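Local structure of Ras-associated and pleckstrin homology domains-containing protein 1 (Homo sapiens, 4GN1) at residues A[48-53]-A[57-62]; A[79-84]-A[209-214]; A[136-141]-A[229-234]; A[151-156]-A[160-165]. The protein mediates localized membrane signals, is implicated in regulating lamellipodial dynamics, and targets the actin regulators EVL and VASP to the leading edge. All blocks are in the same frame, centred on the assembly; numbering follows the deposited sequence.

Contact 1: A[48-53]-A[57-62]; sequences SLVETV and QMERIF
The beta hairpin of the ubiquitin-like Ras-associating domain pairs E51 with R60 and V50 with I61. E51 and R60 form a hydrogen-bonded pair: E51 N gives to R60 O at 3.0 Å, and R60 N returns a bond to E51 O. Farther along, F62 N reaches L49 O at 3.1 Å. At the turn, Q57 and M58 both face V53, which makes a G1 beta bulge, and V53 N bonds to M58 O. The side chains of E51 and R60 leave the same face and run alongside each other, pointing the same way. With CG of E51 set between backbone N and carbonyl carbon (chi1 72°) and the chain beyond it extended, OE1 comes to 3.1 Å from R60 NE, a salt bridge whose hydrogen bond is weak; carboxylate and guanidinium planes lie 62° apart. R60 has a second carboxylate partner, E66, which it reaches through NH1, and E51 OE2 is bound by W75 NE1. The F62 side chain crosses that of E51 at about a right angle, with CZ 3.3 Å from E51 CD and ring and carboxylate planes 44° apart, while F62 CD2 meets L49 CD2 at 4.1 Å. L49 and F62 both continue onto L68 and V28. Toward the other face, V50 CG2 rests on I61 CG1 at 4.0 Å, and E59 is turned to a salt bridge with R88.

Contact 2: A[79-84]-A[209-214]; sequences SQNKLI and QIQKKS
Q211 and N81 meet amide to amide, and the glutamine side chain shows how a few polar atoms can join two domains. From CB, which leaves the backbone toward the 79-84 segment, CG stands anti to the carbonyl carbon (chi1 -69°), and a second bend at chi2 swings CD to 3.9 Å from N81 ND2. At the tip, OE1 accepts from N81 ND2 at 2.8 Å with an N-H...O angle of 153°. The oxygen lies close to the amide plane of N81, whereas the two amide planes are 65° apart, and the donor is tilted modestly from the plane of the Q211 carbonyl. A water bonded to S79 OG at 2.7 Å also lies beside Q211 OE1, at a doubtfully short distance. NE2 turns back to P208 O. A second water donates to N81 OD1 at 3.0 Å and, weakly, to Q211 O. N81 is held from its own side: S54 N donates to its OD1, and its backbone N donates to S79 OG at 3.3 Å, an ST turn. This is a small, water-assisted polar interface between domains, joining the loop of the Ras-associating domain that leads into strand 83-87 to the loop between strands 202-206 and 218-221 of the pleckstrin homology domain.

Contact 3: A[136-141]-A[229-234]; sequences GVLWLK and HQWVNG
Strand 136-141 and helix segment 229-234 stand well apart as backbones, the nearest CA atoms being those of G136 and W231 at 9.5 Å, and the gap is bridged by L138 and the indole of W231. L138 points its CB toward the helix and, with CG anti to the carbonyl carbon (chi1 -70°), places CD1 over one face of the indole. CD1 lies 3.7 Å from the centroid of the five-membered ring and 17° off its normal, a CH-pi contact over the face, with CD1 offset toward the rim. It is 3.6 Å from both W231 NE1 and W231 CE2, so the methyl sits above the bond they share. The second branch, CD2, is more distant, 4.1 Å from W231 NE1. In the pleckstrin homology fold a C-terminal helix plugs one end of the beta barrel, and helix 225-240 plays that part here, with W231 as one of its inward-facing residues. At the ring's edge, G136 N lies near the indole plane, 4.1 Å from W231 CZ2; the absence of a side chain at G136 leaves backbone as the neighbour there. F153 touches both L138 and W231, extending the apolar contact to strand 148-156. On the helix itself, H229 O takes two donors, N233 N at 2.9 Å and N233 ND2 at 2.9 Å, which approach it from opposite faces of its carbonyl plane.

Contact 4: A[151-156]-A[160-165]; sequences RYFLLR and IYYVPK
Strands 151-156 and 160-162 run antiparallel, 4.7 Å apart at closest approach and with their directions at 150°, as neighbours in a beta hairpin of the pleckstrin homology barrel. L154 and Y161 exchange two backbone bonds, L154 N to Y161 O at 3.1 Å and Y161 N to L154 O at 3.0 Å; toward the hairpin's open end V163 N reaches Y152 O weakly. A water accepting from Y152 N and donating to V163 O continues the pairing there. On the face carrying F153, L155, I160 and Y162, the F153 and Y162 rings lie side by side with planes 20° apart, but slid so far that they barely overlap. What lies over the F153 face is instead CB of Y162, 4.0 Å from the ring centroid, while I160 CG2 approaches the edge at CD2. L155 also touches W231 of helix 225-240, and F177 meets the rings of F153 and Y162 edge-to-face. On the other face Y161 is a known site of phosphorylation by ABL1 that carries no phosphate here; its OH is hydrogen-bonded to S158 OG. R156, extended from CG to NE, crosses this ring in a cation-pi contact, with planes 75° apart; NH1 lies over the ring centre, 3.3 Å from Y161 CG and 3.5 Å from Y161 CZ.

Overall arrangement
From the N terminus, contact 1 closes first, a short hairpin within the Ras-associating domain. Strand 83-87 then pairs beside strand 47-53, and the residues leading into it open contact 2, so that contacts 1 and 2 touch through backbone and the side chain of N81. Contact 2 closes much later, at 209-214, binding the first domain to the pleckstrin homology domain. Inside that long loop, 136-141 opens contact 3, and contact 4 closes as a second hairpin nested within both. Contact 3 closes last, at helix 225-240, so it crosses contact 2 along the chain. Contacts 3 and 4 meet where strands 135-141 and 148-156 are neighbours; contacts 1 and 4 have centres about 26 Å apart.

Contact 1: A[48-53]-A[57-62]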
# COMPACT_ATOMS: atom_id res chain seq x y z
N SER A 48 6.93 11.28 1.50
CA SER A 48 6.42 10.25 0.63
C SER A 48 5.95 10.83 -0.69
O SER A 48 5.61 12.00 -0.79
CB SER A 48 5.24 9.55 1.31
OG SER A 48 5.65 8.93 2.54
N LEU A 49 5.94 9.99 -1.70
CA LEU A 49 5.35 10.35 -2.96
C LEU A 49 4.14 9.46 -3.10
O LEU A 49 4.22 8.22 -2.98
CB LEU A 49 6.33 10.16 -4.11
CG LEU A 49 6.00 10.90 -5.41
CD1 LEU A 49 6.08 12.43 -5.29
CD2 LEU A 49 6.93 10.41 -6.50
N VAL A 50 3.02 10.12 -3.34
CA VAL A 50 1.73 9.48 -3.36
C VAL A 50 1.12 9.72 -4.74
O VAL A 50 1.20 10.84 -5.26
CB VAL A 50 0.85 10.14 -2.27
CG1 VAL A 50 -0.56 9.57 -2.28
CG2 VAL A 50 1.50 10.03 -0.89
N GLU A 51 0.53 8.68 -5.33
CA GLU A 51 -0.24 8.86 -6.58
C GLU A 51 -1.72 8.68 -6.30
O GLU A 51 -2.09 7.84 -5.48
CB GLU A 51 0.23 7.94 -7.73
CG GLU A 51 -0.10 6.46 -7.60
CD GLU A 51 0.41 5.61 -8.76
OE1 GLU A 51 0.63 4.41 -8.57
OE2 GLU A 51 0.61 6.13 -9.88
N THR A 52 -2.56 9.50 -6.93
CA THR A 52 -3.98 9.22 -6.93
C THR A 52 -4.32 8.57 -8.26
O THR A 52 -3.71 8.90 -9.29
CB THR A 52 -4.88 10.47 -6.72
OG1 THR A 52 -4.79 11.34 -7.87
CG2 THR A 52 -4.54 11.23 -5.41
N VAL A 53 -5.26 7.62 -8.25
CA VAL A 53 -5.87 7.12 -9.48
C VAL A 53 -7.23 7.78 -9.55
O VAL A 53 -8.14 7.46 -8.79
CB VAL A 53 -5.94 5.59 -9.56
CG1 VAL A 53 -6.56 5.17 -10.88
CG2 VAL A 53 -4.54 4.99 -9.46
N GLN A 57 -10.80 7.12 -7.59
CA GLN A 57 -10.82 7.80 -6.30
C GLN A 57 -10.07 7.01 -5.20
O GLN A 57 -10.59 6.73 -4.13
CB GLN A 57 -12.26 8.14 -5.90
CG GLN A 57 -12.43 9.40 -5.06
CD GLN A 57 -13.89 9.69 -4.71
OE1 GLN A 57 -14.66 10.14 -5.56
NE2 GLN A 57 -14.27 9.43 -3.46
N MET A 58 -8.82 6.67 -5.48
CA MET A 58 -8.01 5.96 -4.51
C MET A 58 -6.55 6.44 -4.60
O MET A 58 -6.20 7.23 -5.48
CB MET A 58 -8.13 4.44 -4.74
CG MET A 58 -7.65 4.02 -6.12
SD MET A 58 -7.79 2.27 -6.48
CE MET A 58 -9.50 2.18 -7.00
N GLU A 59 -5.69 5.96 -3.71
CA GLU A 59 -4.32 6.46 -3.75
C GLU A 59 -3.35 5.48 -3.13
O GLU A 59 -3.74 4.69 -2.28
CB GLU A 59 -4.23 7.79 -3.01
CG GLU A 59 -4.45 7.64 -1.51
CD GLU A 59 -4.17 8.91 -0.72
OE1 GLU A 59 -4.41 10.03 -1.27
OE2 GLU A 59 -3.73 8.75 0.46
N ARG A 60 -2.09 5.51 -3.55
CA ARG A 60 -1.09 4.72 -2.86
C ARG A 60 0.20 5.48 -2.68
O ARG A 60 0.54 6.37 -3.48
CB ARG A 60 -0.83 3.38 -3.56
CG ARG A 60 -0.20 3.42 -4.95
CD ARG A 60 0.14 2.00 -5.48
NE ARG A 60 1.04 2.06 -6.63
CZ ARG A 60 2.34 1.74 -6.59
NH1 ARG A 60 2.91 1.32 -5.46
NH2 ARG A 60 3.09 1.84 -7.68
N ILE A 61 0.91 5.15 -1.61
CA ILE A 61 2.26 5.61 -1.41
C ILE A 61 3.17 4.66 -2.18
O ILE A 61 3.15 3.46 -1.93
CB ILE A 61 2.62 5.62 0.08
CG1 ILE A 61 1.63 6.47 0.86
CG2 ILE A 61 4.07 6.09 0.30
CD1 ILE A 61 1.41 5.99 2.28
N PHE A 62 3.91 5.18 -3.14
CA PHE A 62 4.90 4.39 -3.88
C PHE A 62 5.89 3.83 -2.90
O PHE A 62 6.18 4.49 -1.90
CB PHE A 62 5.69 5.28 -4.82
CG PHE A 62 4.93 5.74 -6.02
CD1 PHE A 62 4.55 4.85 -7.00
CD2 PHE A 62 4.61 7.07 -6.17
CE1 PHE A 62 3.86 5.27 -8.11
CE2 PHE A 62 3.92 7.51 -7.29
CZ PHE A 62 3.56 6.60 -8.26
O HOH W 1 7.10 7.22 -1.33

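Contact 2: A[79-84]-A[209-214]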
# COMPACT_ATOMS: atom_id res chain seq x y z
N SER A 79 -4.73 11.17 -18.44
CA SER A 79 -4.86 10.89 -17.02
C SER A 79 -5.01 12.16 -16.19
O SER A 79 -4.33 13.14 -16.45
CB SER A 79 -3.69 10.07 -16.49
OG SER A 79 -4.07 9.47 -15.26
N GLN A 80 -5.91 12.12 -15.22
CA GLN A 80 -6.05 13.20 -14.26
C GLN A 80 -5.48 12.76 -12.92
O GLN A 80 -5.76 13.37 -11.87
CB GLN A 80 -7.51 13.57 -14.08
CG GLN A 80 -8.33 13.65 -15.35
CD GLN A 80 -9.65 14.36 -15.11
OE1 GLN A 80 -9.66 15.50 -14.65
NE2 GLN A 80 -10.76 13.69 -15.42
N ASN A 81 -4.69 11.68 -12.95
CA ASN A 81 -3.93 11.24 -11.79
C ASN A 81 -3.00 12.35 -11.28
O ASN A 81 -2.47 13.13 -12.07
CB ASN A 81 -3.09 10.01 -12.16
CG ASN A 81 -3.94 8.78 -12.42
OD1 ASN A 81 -5.16 8.77 -12.19
ND2 ASN A 81 -3.28 7.72 -12.89
N LYS A 82 -2.80 12.41 -9.98
CA LYS A 82 -1.90 13.40 -9.39
C LYS A 82 -0.76 12.72 -8.64
O LYS A 82 -0.88 11.59 -8.13
CB LYS A 82 -2.66 14.30 -8.41
CG LYS A 82 -3.79 15.09 -9.03
CD LYS A 82 -4.40 16.00 -7.97
CE LYS A 82 -5.43 16.96 -8.57
NZ LYS A 82 -6.14 17.72 -7.49
N LEU A 83 0.36 13.42 -8.58
CA LEU A 83 1.45 13.05 -7.73
C LEU A 83 1.39 14.00 -6.56
O LEU A 83 1.10 15.19 -6.73
CB LEU A 83 2.77 13.20 -8.47
CG LEU A 83 3.51 11.96 -8.99
CD1 LEU A 83 2.61 10.77 -9.28
CD2 LEU A 83 4.39 12.28 -10.18
N ILE A 84 1.62 13.47 -5.36
CA ILE A 84 1.57 14.26 -4.16
C ILE A 84 2.77 13.99 -3.26
O ILE A 84 3.04 12.84 -2.88
CB ILE A 84 0.26 14.05 -3.37
CG1 ILE A 84 -0.95 14.05 -4.30
CG2 ILE A 84 0.11 15.12 -2.30
CD1 ILE A 84 -2.30 13.98 -3.60
N GLN A 209 -1.78 -1.39 -14.55
CA GLN A 209 -2.21 -0.89 -15.87
C GLN A 209 -3.68 -0.51 -16.01
O GLN A 209 -4.05 0.16 -16.97
CB GLN A 209 -1.81 -1.86 -16.99
CG GLN A 209 -0.29 -1.94 -17.16
CD GLN A 209 0.16 -2.61 -18.43
OE1 GLN A 209 0.53 -3.77 -18.42
NE2 GLN A 209 0.14 -1.87 -19.54
N ILE A 210 -4.52 -0.96 -15.08
CA ILE A 210 -5.93 -0.61 -15.10
C ILE A 210 -6.12 0.78 -14.51
O ILE A 210 -5.62 1.08 -13.43
CB ILE A 210 -6.77 -1.66 -14.37
CG1 ILE A 210 -6.86 -2.92 -15.22
CG2 ILE A 210 -8.14 -1.11 -14.03
CD1 ILE A 210 -7.38 -4.13 -14.49
N GLN A 211 -6.82 1.63 -15.25
CA GLN A 211 -6.89 3.05 -14.92
C GLN A 211 -8.33 3.57 -14.87
O GLN A 211 -8.54 4.73 -14.55
CB GLN A 211 -6.06 3.87 -15.93
CG GLN A 211 -4.56 3.66 -15.81
CD GLN A 211 -4.00 4.24 -14.52
OE1 GLN A 211 -4.27 5.39 -14.17
NE2 GLN A 211 -3.24 3.42 -13.78
N LYS A 212 -9.29 2.72 -15.19
CA LYS A 212 -10.71 3.08 -15.13
C LYS A 212 -11.52 1.89 -14.62
O LYS A 212 -10.94 0.89 -14.18
CB LYS A 212 -11.24 3.57 -16.49
CG LYS A 212 -10.98 2.62 -17.64
CD LYS A 212 -11.72 3.03 -18.91
CE LYS A 212 -11.57 1.93 -19.97
NZ LYS A 212 -12.73 1.85 -20.91
N LYS A 213 -12.86 2.00 -14.67
CA LYS A 213 -13.74 1.03 -14.02
C LYS A 213 -13.50 -0.35 -14.59
O LYS A 213 -13.47 -0.54 -15.81
CB LYS A 213 -15.23 1.41 -14.17
CG LYS A 213 -15.65 2.73 -13.52
CD LYS A 213 -16.03 2.60 -12.04
CE LYS A 213 -16.53 3.93 -11.47
NZ LYS A 213 -15.43 4.92 -11.25
N SER A 214 -13.31 -1.31 -13.70
CA SER A 214 -13.07 -2.67 -14.13
C SER A 214 -13.53 -3.61 -13.03
O SER A 214 -13.36 -3.32 -11.83
CB SER A 214 -11.58 -2.90 -14.49
OG SER A 214 -11.36 -4.17 -15.08
O HOH W 2 -4.73 7.01 -16.02
O HOH W 3 -7.65 7.79 -13.47

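Contact 3: A[136-141]-A[229-234]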
# COMPACT_ATOMS: atom_id res chain seq x y z
N GLY A 136 -9.11 -12.79 9.14
CA GLY A 136 -10.19 -12.01 9.72
C GLY A 136 -11.32 -11.91 8.73
O GLY A 136 -11.14 -12.23 7.55
N VAL A 137 -12.48 -11.49 9.21
CA VAL A 137 -13.60 -11.24 8.33
C VAL A 137 -13.44 -9.82 7.79
O VAL A 137 -12.83 -8.97 8.44
CB VAL A 137 -14.97 -11.52 9.03
CG1 VAL A 137 -16.14 -11.13 8.14
CG2 VAL A 137 -15.09 -13.00 9.37
N LEU A 138 -13.91 -9.61 6.56
CA LEU A 138 -13.82 -8.32 5.88
C LEU A 138 -14.98 -8.21 4.91
O LEU A 138 -15.57 -9.22 4.53
CB LEU A 138 -12.50 -8.20 5.11
CG LEU A 138 -11.17 -8.07 5.86
CD1 LEU A 138 -10.00 -8.16 4.89
CD2 LEU A 138 -11.11 -6.76 6.60
N TRP A 139 -15.31 -6.99 4.51
CA TRP A 139 -16.33 -6.77 3.48
C TRP A 139 -15.75 -6.76 2.07
O TRP A 139 -14.72 -6.12 1.81
CB TRP A 139 -17.07 -5.44 3.69
CG TRP A 139 -17.65 -5.19 5.05
CD1 TRP A 139 -17.03 -4.60 6.16
CD2 TRP A 139 -19.04 -5.41 5.48
NE1 TRP A 139 -17.90 -4.48 7.22
CE2 TRP A 139 -19.13 -4.95 6.88
CE3 TRP A 139 -20.18 -5.94 4.87
CZ2 TRP A 139 -20.31 -5.03 7.61
CZ3 TRP A 139 -21.38 -6.02 5.62
CH2 TRP A 139 -21.44 -5.57 6.96
N LEU A 140 -16.44 -7.45 1.16
CA LEU A 140 -16.07 -7.49 -0.25
C LEU A 140 -17.19 -6.91 -1.10
O LEU A 140 -18.26 -7.49 -1.18
CB LEU A 140 -15.81 -8.93 -0.71
CG LEU A 140 -15.54 -9.16 -2.21
CD1 LEU A 140 -14.24 -8.51 -2.64
CD2 LEU A 140 -15.52 -10.65 -2.55
N LYS A 141 -16.93 -5.77 -1.74
CA LYS A 141 -17.86 -5.24 -2.73
C LYS A 141 -18.23 -6.25 -3.86
O LYS A 141 -17.36 -6.96 -4.39
CB LYS A 141 -17.33 -3.92 -3.32
CG LYS A 141 -18.37 -3.13 -4.09
CD LYS A 141 -17.88 -1.79 -4.64
CE LYS A 141 -17.44 -1.88 -6.11
NZ LYS A 141 -18.55 -2.29 -7.03
N HIS A 229 -4.78 -1.19 8.68
CA HIS A 229 -3.32 -1.10 8.73
C HIS A 229 -2.63 -2.43 8.70
O HIS A 229 -1.64 -2.62 7.96
CB HIS A 229 -2.85 -0.24 9.90
CG HIS A 229 -3.13 1.24 9.72
ND1 HIS A 229 -3.20 2.11 10.75
CD2 HIS A 229 -3.41 1.99 8.57
CE1 HIS A 229 -3.49 3.34 10.29
NE2 HIS A 229 -3.61 3.26 8.95
N GLN A 230 -3.15 -3.38 9.45
CA GLN A 230 -2.57 -4.72 9.45
C GLN A 230 -2.63 -5.34 8.05
O GLN A 230 -1.62 -5.86 7.54
CB GLN A 230 -3.25 -5.59 10.51
CG GLN A 230 -2.82 -5.24 11.93
CD GLN A 230 -3.57 -6.01 13.03
OE1 GLN A 230 -3.74 -5.50 14.13
NE2 GLN A 230 -4.00 -7.24 12.74
N TRP A 231 -3.79 -5.25 7.41
CA TRP A 231 -3.97 -5.85 6.08
C TRP A 231 -3.10 -5.27 4.99
O TRP A 231 -2.47 -6.02 4.22
CB TRP A 231 -5.44 -5.86 5.67
CG TRP A 231 -6.17 -7.07 6.19
CD1 TRP A 231 -7.03 -7.14 7.28
CD2 TRP A 231 -6.12 -8.43 5.67
NE1 TRP A 231 -7.50 -8.40 7.44
CE2 TRP A 231 -6.99 -9.23 6.52
CE3 TRP A 231 -5.46 -9.04 4.61
CZ2 TRP A 231 -7.18 -10.59 6.31
CZ3 TRP A 231 -5.67 -10.42 4.41
CH2 TRP A 231 -6.51 -11.16 5.24
N VAL A 232 -3.09 -3.94 4.90
CA VAL A 232 -2.21 -3.22 3.98
C VAL A 232 -0.74 -3.54 4.25
O VAL A 232 -0.00 -3.86 3.32
CB VAL A 232 -2.46 -1.69 4.03
CG1 VAL A 232 -1.47 -0.94 3.15
CG2 VAL A 232 -3.88 -1.36 3.61
N ASN A 233 -0.30 -3.48 5.50
CA ASN A 233 1.10 -3.82 5.74
C ASN A 233 1.43 -5.26 5.38
O ASN A 233 2.45 -5.55 4.69
CB ASN A 233 1.54 -3.43 7.15
CG ASN A 233 1.76 -1.93 7.28
OD1 ASN A 233 2.67 -1.38 6.67
ND2 ASN A 233 0.91 -1.25 8.06
N GLY A 234 0.54 -6.16 5.80
CA GLY A 234 0.70 -7.58 5.49
C GLY A 234 0.83 -7.75 3.99
O GLY A 234 1.81 -8.29 3.51

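Contact 4: A[151-156]-A[160-165]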
# COMPACT_ATOMS: atom_id res chain seq x y z
N ARG A 151 -16.95 -11.65 4.14
CA ARG A 151 -16.31 -12.94 3.86
C ARG A 151 -15.06 -13.03 4.74
O ARG A 151 -14.48 -12.00 5.09
CB ARG A 151 -15.86 -13.07 2.38
CG ARG A 151 -16.88 -12.77 1.28
CD ARG A 151 -17.87 -13.91 1.05
NE ARG A 151 -18.75 -13.68 -0.10
CZ ARG A 151 -19.96 -14.21 -0.26
NH1 ARG A 151 -20.48 -15.00 0.67
NH2 ARG A 151 -20.67 -13.94 -1.36
N TYR A 152 -14.66 -14.25 5.07
CA TYR A 152 -13.42 -14.52 5.82
C TYR A 152 -12.20 -14.60 4.90
O TYR A 152 -12.23 -15.29 3.87
CB TYR A 152 -13.55 -15.82 6.61
CG TYR A 152 -12.29 -16.24 7.35
CD1 TYR A 152 -11.99 -15.72 8.62
CD2 TYR A 152 -11.40 -17.17 6.78
CE1 TYR A 152 -10.85 -16.10 9.30
CE2 TYR A 152 -10.25 -17.56 7.46
CZ TYR A 152 -9.98 -17.02 8.71
OH TYR A 152 -8.85 -17.40 9.39
N PHE A 153 -11.11 -13.95 5.32
CA PHE A 153 -9.90 -13.80 4.48
C PHE A 153 -8.65 -14.31 5.15
O PHE A 153 -8.51 -14.24 6.38
CB PHE A 153 -9.67 -12.34 4.09
CG PHE A 153 -10.53 -11.87 2.97
CD1 PHE A 153 -11.75 -11.25 3.23
CD2 PHE A 153 -10.14 -12.05 1.66
CE1 PHE A 153 -12.56 -10.81 2.19
CE2 PHE A 153 -10.94 -11.63 0.61
CZ PHE A 153 -12.16 -11.00 0.88
N LEU A 154 -7.72 -14.77 4.32
CA LEU A 154 -6.49 -15.38 4.77
C LEU A 154 -5.33 -15.05 3.83
O LEU A 154 -5.33 -15.43 2.65
CB LEU A 154 -6.68 -16.89 4.93
CG LEU A 154 -5.59 -17.59 5.73
CD1 LEU A 154 -6.19 -18.64 6.67
CD2 LEU A 154 -4.57 -18.21 4.79
N LEU A 155 -4.34 -14.35 4.39
CA LEU A 155 -3.12 -13.99 3.66
C LEU A 155 -2.04 -15.06 3.85
O LEU A 155 -1.58 -15.31 4.98
CB LEU A 155 -2.61 -12.62 4.11
CG LEU A 155 -1.28 -12.13 3.53
CD1 LEU A 155 -1.45 -11.61 2.10
CD2 LEU A 155 -0.63 -11.10 4.44
N ARG A 156 -1.67 -15.69 2.73
CA ARG A 156 -0.50 -16.56 2.60
C ARG A 156 0.56 -15.84 1.77
O ARG A 156 0.22 -14.92 1.01
CB ARG A 156 -0.88 -17.84 1.87
CG ARG A 156 -1.80 -18.78 2.61
CD ARG A 156 -1.86 -20.14 1.92
NE ARG A 156 -2.80 -21.05 2.58
CZ ARG A 156 -4.01 -21.38 2.12
NH1 ARG A 156 -4.47 -20.87 0.97
NH2 ARG A 156 -4.77 -22.23 2.80
N ILE A 160 -3.80 -13.71 -1.57
CA ILE A 160 -4.94 -13.64 -0.70
C ILE A 160 -5.88 -14.75 -1.11
O ILE A 160 -6.01 -15.04 -2.30
CB ILE A 160 -5.66 -12.28 -0.80
CG1 ILE A 160 -4.65 -11.14 -0.55
CG2 ILE A 160 -6.84 -12.20 0.16
CD1 ILE A 160 -5.24 -9.75 -0.58
N TYR A 161 -6.50 -15.37 -0.10
CA TYR A 161 -7.50 -16.42 -0.24
C TYR A 161 -8.74 -16.05 0.54
O TYR A 161 -8.69 -15.20 1.43
CB TYR A 161 -6.98 -17.74 0.31
CG TYR A 161 -5.85 -18.28 -0.49
CD1 TYR A 161 -6.06 -19.28 -1.44
CD2 TYR A 161 -4.57 -17.78 -0.32
CE1 TYR A 161 -5.01 -19.77 -2.19
CE2 TYR A 161 -3.52 -18.26 -1.07
CZ TYR A 161 -3.75 -19.25 -1.99
OH TYR A 161 -2.68 -19.69 -2.72
N TYR A 162 -9.85 -16.72 0.22
CA TYR A 162 -11.11 -16.46 0.89
C TYR A 162 -12.07 -17.60 0.68
O TYR A 162 -11.83 -18.49 -0.13
CB TYR A 162 -11.74 -15.14 0.42
CG TYR A 162 -12.53 -15.19 -0.88
CD1 TYR A 162 -13.75 -14.52 -1.00
CD2 TYR A 162 -12.07 -15.91 -1.99
CE1 TYR A 162 -14.47 -14.55 -2.18
CE2 TYR A 162 -12.79 -15.95 -3.18
CZ TYR A 162 -13.99 -15.27 -3.26
OH TYR A 162 -14.70 -15.29 -4.43
N VAL A 163 -13.14 -17.57 1.45
CA VAL A 163 -14.20 -18.55 1.37
C VAL A 163 -15.37 -17.82 0.72
O VAL A 163 -15.88 -16.85 1.29
CB VAL A 163 -14.58 -19.04 2.77
CG1 VAL A 163 -15.54 -20.21 2.68
CG2 VAL A 163 -13.32 -19.43 3.54
N PRO A 164 -15.77 -18.24 -0.49
CA PRO A 164 -16.92 -17.63 -1.15
C PRO A 164 -18.29 -18.00 -0.53
O PRO A 164 -19.28 -17.31 -0.79
CB PRO A 164 -16.81 -18.13 -2.59
CG PRO A 164 -16.07 -19.42 -2.48
CD PRO A 164 -15.09 -19.22 -1.36
N LYS A 165 -18.34 -19.07 0.27
CA LYS A 165 -19.59 -19.54 0.89
C LYS A 165 -19.73 -18.98 2.31
O LYS A 165 -18.93 -19.32 3.19
CB LYS A 165 -19.59 -21.08 0.94
CG LYS A 165 -20.92 -21.81 0.69
CD LYS A 165 -22.10 -21.33 1.53
CE LYS A 165 -21.97 -21.62 3.02
NZ LYS A 165 -22.10 -23.07 3.32
O HOH W 4 -16.51 -16.26 3.88